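Local atomic coordinates of small TOPRIM domain protein (PDB entry 2FCJ), a protein that is of unknown function but has the Toprim fold of topoisomerases and primases, and so probably takes part in metal-dependent handling of nucleic acid. Residues E11-S14 with D15-V19; L66-Q69 with F70-M73; Q99-R103 with A104-V108. All coordinates share one frame; numbering follows the deposited sequence.

Interaction 1: residues E11-S14 with D15-V19; sequences EGRS and DKQKV
D15 OD2 is held by two groups at the start of helix 13-22, in an arrangement that amounts to half of a capping box. Water 1 donates to it at 2.7 Å and in turn accepts from E11 N at 2.9 Å, while the N-H of the N-cap residue, G12 N, reaches the same oxygen in a weak, bent bond of 3.3 Å. The aspartate gets there because CG sits beside its own backbone N (chi1 -66°), which turns the carboxylate back toward G12, at the N-cap. Aspartate suits the place, being short enough to accept from the loop before the helix. Glycine suits the N-cap, since with no side chain it lets OD2 lie 3.7 Å from G12 CA. E11, extended away from the helix, occupies the position after strand 6-10 where Toprim domains carry their conserved glutamate. The helix itself opens with K16 N bonded to G12 O at 3.1 Å. K18 crosses to the loop and gives its NZ to A92 O, which suits a long, extended lysine. Q17 N bonds R13 O at 3.1 Å, and the bend at chi2 (-78°) keeps Q17 CG 3.3 Å from the same oxygen.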
ATOM      1  N   GLU A  11       4.354   2.824   4.298  1.00 20.11           N
ATOM      2  CA  GLU A  11       5.173   3.185   5.448  1.00 22.12           C
ATOM      3  C   GLU A  11       5.399   4.689   5.552  1.00 22.13           C
ATOM      4  O   GLU A  11       5.509   5.235   6.658  1.00 24.57           O
ATOM      5  CB  GLU A  11       6.518   2.449   5.409  1.00 23.14           C
ATOM      6  CG  GLU A  11       7.404   2.698   6.643  1.00 25.88           C
ATOM      7  CD  GLU A  11       8.602   1.755   6.718  0.50 25.58           C
ATOM      8  OE1 GLU A  11       9.009   1.199   5.671  0.50 27.64           O
ATOM      9  OE2 GLU A  11       9.167   1.601   7.827  0.50 28.71           O
ATOM     10  N   GLY A  12       5.449   5.362   4.408  1.00 21.81           N
ATOM     11  CA  GLY A  12       5.986   6.721   4.340  1.00 22.02           C
ATOM     12  C   GLY A  12       5.013   7.743   3.783  1.00 22.13           C
ATOM     13  O   GLY A  12       4.187   7.433   2.929  1.00 21.58           O
ATOM     14  N   ARG A  13       5.119   8.980   4.258  1.00 20.54           N
ATOM     15  CA  ARG A  13       4.197  10.030   3.849  1.00 21.77           C
ATOM     16  C   ARG A  13       4.227  10.249   2.341  1.00 20.63           C
ATOM     17  O   ARG A  13       3.188  10.464   1.717  1.00 22.15           O
ATOM     18  CB  ARG A  13       4.555  11.342   4.548  1.00 22.26           C
ATOM     19  CG  ARG A  13       3.458  12.393   4.516  1.00 22.59           C
ATOM     20  CD  ARG A  13       4.040  13.798   4.553  0.10 22.76           C
ATOM     21  NE  ARG A  13       3.311  14.673   5.467  0.10 23.08           N
ATOM     22  CZ  ARG A  13       2.235  15.379   5.130  0.10 23.25           C
ATOM     23  NH1 ARG A  13       1.749  15.304   3.899  0.10 23.36           N
ATOM     24  NH2 ARG A  13       1.642  16.154   6.029  0.10 23.24           N
ATOM     25  N   SER A  14       5.428  10.301   1.771  1.00 20.00           N
ATOM     26  CA  SER A  14       5.549  10.541   0.342  1.00 20.36           C
ATOM     27  C   SER A  14       4.984   9.371  -0.452  1.00 20.09           C
ATOM     28  O   SER A  14       4.426   9.562  -1.532  1.00 22.09           O
ATOM     29  CB  SER A  14       6.999  10.829  -0.058  1.00 21.40           C
ATOM     30  OG  SER A  14       7.876   9.825   0.419  1.00 24.37           O
ATOM     31  N   ASP A  15       5.109   8.162   0.095  1.00 19.99           N
ATOM     32  CA  ASP A  15       4.518   6.983  -0.540  1.00 19.61           C
ATOM     33  C   ASP A  15       3.022   7.215  -0.663  1.00 20.41           C
ATOM     34  O   ASP A  15       2.429   6.878  -1.676  1.00 20.07           O
ATOM     35  CB  ASP A  15       4.701   5.724   0.317  1.00 21.54           C
ATOM     36  CG  ASP A  15       6.140   5.299   0.466  1.00 22.27           C
ATOM     37  OD1 ASP A  15       7.013   5.800  -0.281  1.00 19.50           O
ATOM     38  OD2 ASP A  15       6.402   4.476   1.376  1.00 22.20           O
ATOM     39  N   LYS A  16       2.403   7.671   0.423  1.00 20.17           N
ATOM     40  CA  LYS A  16       0.960   7.875   0.459  1.00 19.70           C
ATOM     41  C   LYS A  16       0.505   8.878  -0.592  1.00 20.35           C
ATOM     42  O   LYS A  16      -0.420   8.613  -1.355  1.00 20.86           O
ATOM     43  CB  LYS A  16       0.538   8.329   1.853  1.00 18.93           C
ATOM     44  CG  LYS A  16      -0.922   8.696   1.984  1.00 18.81           C
ATOM     45  CD  LYS A  16      -1.338   8.541   3.432  1.00 22.61           C
ATOM     46  CE  LYS A  16      -2.522   9.410   3.787  1.00 24.42           C
ATOM     47  NZ  LYS A  16      -2.894   9.199   5.209  1.00 27.03           N
ATOM     48  N   GLN A  17       1.175  10.024  -0.643  1.00 20.04           N
ATOM     49  CA  GLN A  17       0.832  11.044  -1.618  1.00 20.27           C
ATOM     50  C   GLN A  17       1.015  10.538  -3.053  1.00 19.19           C
ATOM     51  O   GLN A  17       0.186  10.794  -3.922  1.00 20.08           O
ATOM     52  CB  GLN A  17       1.655  12.306  -1.364  1.00 20.53           C
ATOM     53  CG  GLN A  17       1.518  12.830   0.052  1.00 24.94           C
ATOM     54  CD  GLN A  17       0.221  13.593   0.282  1.00 26.69           C
ATOM     55  OE1 GLN A  17       0.127  14.783  -0.024  0.50 26.44           O
ATOM     56  NE2 GLN A  17      -0.772  12.918   0.854  1.00 27.86           N
ATOM     57  N   LYS A  18       2.089   9.791  -3.286  1.00 21.01           N
ATOM     58  CA  LYS A  18       2.384   9.267  -4.615  1.00 20.09           C
ATOM     59  C   LYS A  18       1.334   8.252  -5.062  1.00 20.91           C
ATOM     60  O   LYS A  18       0.855   8.288  -6.196  1.00 21.50           O
ATOM     61  CB  LYS A  18       3.749   8.597  -4.583  1.00 22.70           C
ATOM     62  CG  LYS A  18       4.212   8.049  -5.902  1.00 24.24           C
ATOM     63  CD  LYS A  18       5.710   7.840  -5.859  1.00 30.73           C
ATOM     64  CE  LYS A  18       6.248   7.446  -7.217  1.00 35.32           C
ATOM     65  NZ  LYS A  18       7.695   7.730  -7.263  1.00 34.15           N
ATOM     66  N   VAL A  19       0.985   7.341  -4.165  1.00 20.49           N
ATOM     67  CA  VAL A  19      -0.092   6.402  -4.440  1.00 19.83           C
ATOM     68  C   VAL A  19      -1.410   7.114  -4.735  1.00 21.33           C
ATOM     69  O   VAL A  19      -2.106   6.791  -5.703  1.00 19.91           O
ATOM     70  CB  VAL A  19      -0.295   5.437  -3.264  1.00 19.85           C
ATOM     71  CG1 VAL A  19      -1.571   4.647  -3.453  1.00 20.70           C
ATOM     72  CG2 VAL A  19       0.899   4.513  -3.128  1.00 20.14           C
TER
HETATM   73  O   HOH W   1       5.692   1.899   1.924  1.00 21.82           O

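Interaction 2: residues L66-Q69 with F70-M73; sequences LRRQ and FRRM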
ATOM      1  N   LEU A  66       8.508  -4.528   8.085  1.00 22.20           N
ATOM      2  CA  LEU A  66       7.093  -4.241   8.121  1.00 21.03           C
ATOM      3  C   LEU A  66       6.292  -5.395   7.534  1.00 20.66           C
ATOM      4  O   LEU A  66       5.305  -5.824   8.110  1.00 22.11           O
ATOM      5  CB  LEU A  66       6.826  -2.955   7.351  1.00 23.65           C
ATOM      6  CG  LEU A  66       5.421  -2.377   7.474  1.00 23.41           C
ATOM      7  CD1 LEU A  66       5.110  -2.025   8.933  1.00 25.02           C
ATOM      8  CD2 LEU A  66       5.305  -1.134   6.604  1.00 25.06           C
ATOM      9  N   ARG A  67       6.776  -5.969   6.444  1.00 21.62           N
ATOM     10  CA  ARG A  67       6.082  -7.134   5.897  1.00 21.09           C
ATOM     11  C   ARG A  67       6.039  -8.283   6.892  1.00 20.53           C
ATOM     12  O   ARG A  67       5.016  -8.966   7.020  1.00 21.54           O
ATOM     13  CB  ARG A  67       6.722  -7.614   4.604  1.00 20.58           C
ATOM     14  CG  ARG A  67       6.535  -6.663   3.455  1.00 23.19           C
ATOM     15  CD  ARG A  67       6.858  -7.360   2.167  1.00 21.66           C
ATOM     16  NE  ARG A  67       6.973  -6.402   1.084  1.00 23.75           N
ATOM     17  CZ  ARG A  67       5.929  -5.872   0.454  1.00 23.49           C
ATOM     18  NH1 ARG A  67       4.695  -6.239   0.778  1.00 24.23           N
ATOM     19  NH2 ARG A  67       6.128  -4.996  -0.526  1.00 24.91           N
ATOM     20  N   ARG A  68       7.143  -8.516   7.590  1.00 22.18           N
ATOM     21  CA  ARG A  68       7.207  -9.604   8.544  1.00 20.88           C
ATOM     22  C   ARG A  68       6.214  -9.388   9.681  1.00 20.92           C
ATOM     23  O   ARG A  68       5.525 -10.321  10.103  1.00 21.39           O
ATOM     24  CB  ARG A  68       8.620  -9.729   9.103  1.00 21.37           C
ATOM     25  CG  ARG A  68       8.769 -10.961   9.979  1.00 22.26           C
ATOM     26  CD  ARG A  68      10.204 -11.178  10.389  1.00 25.90           C
ATOM     27  NE  ARG A  68      10.787  -9.936  10.871  1.00 25.48           N
ATOM     28  CZ  ARG A  68      12.089  -9.679  10.903  1.00 25.60           C
ATOM     29  NH1 ARG A  68      12.966 -10.598  10.518  1.00 27.59           N
ATOM     30  NH2 ARG A  68      12.512  -8.511  11.358  1.00 28.16           N
ATOM     31  N   GLN A  69       6.119  -8.146  10.148  1.00 20.68           N
ATOM     32  CA  GLN A  69       5.158  -7.811  11.193  1.00 21.14           C
ATOM     33  C   GLN A  69       3.738  -8.085  10.706  1.00 20.84           C
ATOM     34  O   GLN A  69       2.902  -8.626  11.443  1.00 21.93           O
ATOM     35  CB  GLN A  69       5.305  -6.352  11.594  1.00 21.73           C
ATOM     36  CG  GLN A  69       4.471  -6.005  12.791  1.00 21.62           C
ATOM     37  CD  GLN A  69       4.505  -4.542  13.101  1.00 20.71           C
ATOM     38  OE1 GLN A  69       4.843  -3.715  12.245  1.00 23.22           O
ATOM     39  NE2 GLN A  69       4.132  -4.199  14.329  1.00 20.70           N
ATOM     40  N   PHE A  70       3.452  -7.678   9.475  1.00 20.69           N
ATOM     41  CA  PHE A  70       2.127  -7.897   8.916  1.00 21.18           C
ATOM     42  C   PHE A  70       1.792  -9.375   8.762  1.00 20.18           C
ATOM     43  O   PHE A  70       0.647  -9.772   8.943  1.00 20.42           O
ATOM     44  CB  PHE A  70       1.947  -7.161   7.581  1.00 22.43           C
ATOM     45  CG  PHE A  70       1.448  -5.740   7.731  1.00 22.52           C
ATOM     46  CD1 PHE A  70       2.221  -4.770   8.341  1.00 24.55           C
ATOM     47  CD2 PHE A  70       0.182  -5.380   7.299  1.00 22.84           C
ATOM     48  CE1 PHE A  70       1.753  -3.455   8.486  1.00 25.76           C
ATOM     49  CE2 PHE A  70      -0.280  -4.071   7.440  1.00 23.83           C
ATOM     50  CZ  PHE A  70       0.509  -3.121   8.036  1.00 25.51           C
ATOM     51  N   ARG A  71       2.761 -10.186   8.353  1.00 20.77           N
ATOM     52  CA  ARG A  71       2.486 -11.607   8.178  1.00 20.94           C
ATOM     53  C   ARG A  71       2.074 -12.251   9.502  1.00 20.47           C
ATOM     54  O   ARG A  71       1.236 -13.161   9.531  1.00 22.86           O
ATOM     55  CB  ARG A  71       3.688 -12.314   7.555  1.00 20.69           C
ATOM     56  CG  ARG A  71       3.877 -12.009   6.079  1.00 21.21           C
ATOM     57  CD  ARG A  71       4.746 -13.062   5.425  1.00 23.11           C
ATOM     58  NE  ARG A  71       6.054 -13.108   6.067  1.00 24.06           N
ATOM     59  CZ  ARG A  71       7.089 -12.367   5.696  1.00 22.44           C
ATOM     60  NH1 ARG A  71       6.976 -11.554   4.656  1.00 23.16           N
ATOM     61  NH2 ARG A  71       8.252 -12.480   6.332  1.00 22.20           N
ATOM     62  N   ARG A  72       2.591 -11.685  10.598  1.00 21.34           N
ATOM     63  CA  ARG A  72       2.316 -12.171  11.952  1.00 22.53           C
ATOM     64  C   ARG A  72       1.021 -11.574  12.525  1.00 21.99           C
ATOM     65  O   ARG A  72       0.209 -12.289  13.111  1.00 23.60           O
ATOM     66  CB  ARG A  72       3.518 -11.875  12.859  1.00 20.98           C
ATOM     67  CG  ARG A  72       3.326 -12.217  14.338  1.00 21.55           C
ATOM     68  CD  ARG A  72       4.621 -12.029  15.147  1.00 21.72           C
ATOM     69  NE  ARG A  72       5.187 -10.689  15.000  1.00 21.31           N
ATOM     70  CZ  ARG A  72       4.824  -9.629  15.725  1.00 20.81           C
ATOM     71  NH1 ARG A  72       3.908  -9.761  16.675  1.00 19.99           N
ATOM     72  NH2 ARG A  72       5.387  -8.442  15.513  1.00 19.59           N
ATOM     73  N   MET A  73       0.839 -10.264  12.362  1.00 19.78           N
ATOM     74  CA  MET A  73      -0.269  -9.538  13.025  1.00 20.36           C
ATOM     75  C   MET A  73      -1.521  -9.337  12.147  1.00 19.02           C
ATOM     76  O   MET A  73      -2.616  -9.091  12.660  1.00 18.97           O
ATOM     77  CB  MET A  73       0.219  -8.167  13.523  1.00 20.79           C
ATOM     78  CG  MET A  73       1.318  -8.212  14.579  1.00 23.13           C
ATOM     79  SD  MET A  73       0.749  -8.903  16.145  1.00 20.76           S
ATOM     80  CE  MET A  73      -0.678  -7.867  16.514  1.00 20.39           C
TER
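The R71 guanidinium lies with one face over the preceding turn: R67 O and R68 CA stand 3.9 and 3.8 Å above its plane, both offset toward the rim. A bend at chi3 (-60°) folds the group back over the helix, and its NH2 lies 3.9 Å from R68 CB. The R68 guanidinium is turned 73° from it, the charged groups are not in contact, and both residues are exposed. On the R72 guanidinium, one face carries M73 CG, while Q69 CG approaches R72 NH2 obliquely to 3.8 Å. The Q69 amide is only 26° from parallel to this guanidinium, and both groups reach D38: R72 NH1 by a salt bridge to OD2, Q69 NE2 by a hydrogen bond to OD1 and another to I36 O. One carboxylate thus fixes the two side chains together.

F70 presents its edge to L66 O, with CD1 at 3.3 Å from that oxygen, which also accepts from F70 N. L66 runs alongside the ring and touches its CE1 with CD1 at 3.7 Å; leucine and phenylalanine fit here because L55 packs against both. In the last turn the strong bond is M73 N to Q69 O, 2.8 Å, whereas R72 N divides itself between R68 O and, weakly, Q69 O. L66 and F70 thus pack on the sheet while R68 and R71 are exposed; R67, buried and extended, is the exception, an arginine whose NH2 reaches L80 O. The pattern is that of the helix in a beta-alpha-beta unit, here strand 52-56, helix 61-73 and strand 78-80 of the Toprim fold.

Interaction 3: residues Q99-R103 with A104-V108; sequences QVLLR and ARFDV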
ATOM      1  N   GLN A  99       1.271   0.670 -12.762  1.00 21.99           N
ATOM      2  CA  GLN A  99       1.131  -0.690 -13.271  1.00 21.59           C
ATOM      3  C   GLN A  99       1.039  -1.735 -12.155  1.00 21.54           C
ATOM      4  O   GLN A  99       0.292  -2.711 -12.289  1.00 20.87           O
ATOM      5  CB  GLN A  99       2.266  -1.015 -14.239  1.00 21.35           C
ATOM      6  CG  GLN A  99       2.163  -0.222 -15.543  1.00 23.04           C
ATOM      7  CD  GLN A  99       3.047  -0.759 -16.636  1.00 25.85           C
ATOM      8  OE1 GLN A  99       3.815  -1.704 -16.423  1.00 30.41           O
ATOM      9  NE2 GLN A  99       3.017  -0.107 -17.795  1.00 19.56           N
ATOM     10  N   VAL A 100       1.790  -1.546 -11.070  1.00 21.57           N
ATOM     11  CA  VAL A 100       1.679  -2.448  -9.925  1.00 20.83           C
ATOM     12  C   VAL A 100       0.252  -2.441  -9.396  1.00 20.44           C
ATOM     13  O   VAL A 100      -0.336  -3.493  -9.141  1.00 20.36           O
ATOM     14  CB  VAL A 100       2.688  -2.074  -8.833  1.00 21.38           C
ATOM     15  CG1 VAL A 100       2.412  -2.843  -7.549  1.00 19.44           C
ATOM     16  CG2 VAL A 100       4.100  -2.357  -9.320  1.00 20.96           C
ATOM     17  N   LEU A 101      -0.317  -1.247  -9.272  1.00 20.16           N
ATOM     18  CA  LEU A 101      -1.675  -1.115  -8.761  1.00 20.35           C
ATOM     19  C   LEU A 101      -2.710  -1.636  -9.746  1.00 20.40           C
ATOM     20  O   LEU A 101      -3.687  -2.279  -9.349  1.00 20.61           O
ATOM     21  CB  LEU A 101      -1.948   0.338  -8.389  1.00 23.29           C
ATOM     22  CG  LEU A 101      -1.079   0.841  -7.240  1.00 23.03           C
ATOM     23  CD1 LEU A 101      -1.380   2.296  -6.918  1.00 27.39           C
ATOM     24  CD2 LEU A 101      -1.189  -0.047  -5.994  1.00 25.79           C
ATOM     25  N   LEU A 102      -2.500  -1.363 -11.026  1.00 20.85           N
ATOM     26  CA  LEU A 102      -3.388  -1.868 -12.056  1.00 21.42           C
ATOM     27  C   LEU A 102      -3.392  -3.388 -12.086  1.00 20.58           C
ATOM     28  O   LEU A 102      -4.440  -4.008 -12.269  1.00 20.81           O
ATOM     29  CB  LEU A 102      -2.949  -1.325 -13.406  1.00 21.80           C
ATOM     30  CG  LEU A 102      -3.816  -1.822 -14.556  1.00 20.66           C
ATOM     31  CD1 LEU A 102      -5.266  -1.335 -14.427  1.00 22.62           C
ATOM     32  CD2 LEU A 102      -3.192  -1.369 -15.867  1.00 22.98           C
ATOM     33  N   ARG A 103      -2.223  -3.999 -11.944  1.00 20.94           N
ATOM     34  CA  ARG A 103      -2.126  -5.454 -11.869  1.00 23.08           C
ATOM     35  C   ARG A 103      -2.955  -6.005 -10.709  1.00 21.98           C
ATOM     36  O   ARG A 103      -3.513  -7.098 -10.798  1.00 23.69           O
ATOM     37  CB  ARG A 103      -0.657  -5.879 -11.720  1.00 23.75           C
ATOM     38  CG  ARG A 103      -0.426  -7.387 -11.659  1.00 26.68           C
ATOM     39  CD  ARG A 103       1.070  -7.715 -11.542  1.00 27.61           C
ATOM     40  NE  ARG A 103       1.700  -7.061 -10.396  1.00 29.91           N
ATOM     41  CZ  ARG A 103       3.014  -6.982 -10.205  1.00 31.15           C
ATOM     42  NH1 ARG A 103       3.848  -7.527 -11.080  1.00 29.52           N
ATOM     43  NH2 ARG A 103       3.500  -6.367  -9.133  1.00 33.09           N
ATOM     44  N   ALA A 104      -3.046  -5.240  -9.625  1.00 22.78           N
ATOM     45  CA  ALA A 104      -3.858  -5.625  -8.474  1.00 22.88           C
ATOM     46  C   ALA A 104      -5.319  -5.166  -8.575  1.00 20.91           C
ATOM     47  O   ALA A 104      -6.060  -5.232  -7.604  1.00 22.66           O
ATOM     48  CB  ALA A 104      -3.212  -5.096  -7.185  1.00 22.77           C
ATOM     49  N   ARG A 105      -5.718  -4.691  -9.750  1.00 21.91           N
ATOM     50  CA  ARG A 105      -7.116  -4.340 -10.020  1.00 21.04           C
ATOM     51  C   ARG A 105      -7.601  -3.017  -9.434  1.00 22.95           C
ATOM     52  O   ARG A 105      -8.800  -2.798  -9.314  1.00 23.65           O
ATOM     53  CB  ARG A 105      -8.057  -5.492  -9.644  1.00 24.24           C
ATOM     54  CG  ARG A 105      -7.875  -6.725 -10.515  0.10 21.82           C
ATOM     55  CD  ARG A 105      -8.800  -7.856 -10.096  0.10 22.02           C
ATOM     56  NE  ARG A 105      -8.257  -9.161 -10.463  0.10 21.23           N
ATOM     57  CZ  ARG A 105      -7.433  -9.867  -9.699  0.10 21.47           C
ATOM     58  NH1 ARG A 105      -7.058  -9.400  -8.516  0.10 20.65           N
ATOM     59  NH2 ARG A 105      -6.985 -11.043 -10.112  0.10 21.16           N
ATOM     60  N   PHE A 106      -6.681  -2.085  -9.184  1.00 18.20           N
ATOM     61  CA  PHE A 106      -7.050  -0.722  -8.892  1.00 20.71           C
ATOM     62  C   PHE A 106      -7.278   0.063 -10.186  1.00 27.16           C
ATOM     63  O   PHE A 106      -6.483  -0.044 -11.157  1.00 25.17           O
ATOM     64  CB  PHE A 106      -5.942  -0.047  -8.089  1.00 18.31           C
ATOM     65  CG  PHE A 106      -5.834  -0.539  -6.669  1.00 17.12           C
ATOM     66  CD1 PHE A 106      -6.573   0.065  -5.672  1.00 17.64           C
ATOM     67  CD2 PHE A 106      -5.023  -1.613  -6.335  1.00 16.32           C
ATOM     68  CE1 PHE A 106      -6.475  -0.361  -4.353  1.00 16.62           C
ATOM     69  CE2 PHE A 106      -4.966  -2.057  -5.021  1.00 17.57           C
ATOM     70  CZ  PHE A 106      -5.693  -1.427  -4.043  1.00 17.65           C
ATOM     71  N   ASP A 107      -8.253   0.972 -10.147  1.00 19.69           N
ATOM     72  CA  ASP A 107      -8.401   2.012 -11.165  1.00 21.89           C
ATOM     73  C   ASP A 107      -7.299   3.033 -11.002  1.00 20.91           C
ATOM     74  O   ASP A 107      -7.204   3.687  -9.965  1.00 20.88           O
ATOM     75  CB  ASP A 107      -9.724   2.755 -10.980  1.00 25.87           C
ATOM     76  CG  ASP A 107     -10.927   1.916 -11.327  1.00 30.27           C
ATOM     77  OD1 ASP A 107     -10.753   0.757 -11.743  1.00 33.59           O
ATOM     78  OD2 ASP A 107     -12.056   2.441 -11.219  1.00 33.04           O
ATOM     79  N   VAL A 108      -6.504   3.225 -12.054  1.00 21.37           N
ATOM     80  CA  VAL A 108      -5.473   4.251 -12.046  1.00 21.41           C
ATOM     81  C   VAL A 108      -5.747   5.275 -13.144  1.00 20.20           C
ATOM     82  O   VAL A 108      -6.404   4.968 -14.139  1.00 25.47           O
ATOM     83  CB  VAL A 108      -4.070   3.633 -12.216  1.00 22.62           C
ATOM     84  CG1 VAL A 108      -3.870   2.547 -11.168  1.00 22.61           C
ATOM     85  CG2 VAL A 108      -3.907   3.033 -13.608  1.00 23.48           C
TER
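L101 O takes F106 N at 3.0 Å, and R105 N closes on L102 O at 2.9 Å: together these two bonds make the Schellman motif that ends helix 94-103. Both donors stand above the carbonyl planes, R105 N by 69°, as the chain curls back across the last turn. R105 is the C-prime residue, and its positive phi (77°) reverses the backbone; its side chain starts away from the helix and is exposed, which suits a long charged residue. A104 N bonds V100 O at 3.3 Å, with a weak second bond to L101 O, and the small A104 fits the buried bend.

The hydrophobic contact between the C'' residue F106 and the C3 residue L101 that accompanies a Schellman motif is present, with L101 CB 4.0 Å from F106 CB. F106 turns its ring edge-on to L101 O, which lies in the ring plane at 3.4 Å from CD2. Farther along, V108 points back to the helix and sets CG1 4.0 Å from L101 CB, so this one leucine meets both F106 and V108. L102 lays CD1 3.7 Å from F106 O.

In the next shell, Y54 meets the F106 ring edge-to-face, and K6 makes a cation-pi contact with it. E25 OE2 accepts from D107 N. L101 and F106 both pack on I8 of strand 6-10, while L101 and A104 touch L80, seating the helix end against strands 6-10 and 78-80.

Overall arrangement
Interaction 1 touches both of the others by packing. E11 CB meets L66 CD2 of interaction 2 at 4.0 Å, and V19 CG1 meets L101 CD1 of interaction 3 at 4.2 Å. The centres of interactions 1 and 2 are about 19 Å apart, those of 1 and 3 about 16 Å. Interactions 2 and 3 lie on opposite sides of the chain's centre, with nearest atoms about 8 Å apart, and flank the parallel sheet. The loop holding E11 lies close to the end of strand 52-56, after which the Asp-x-Asp sequence of Toprim domains follows; relatives in the Toprim family use such a glutamate and aspartates to bind metal, and this protein may do likewise.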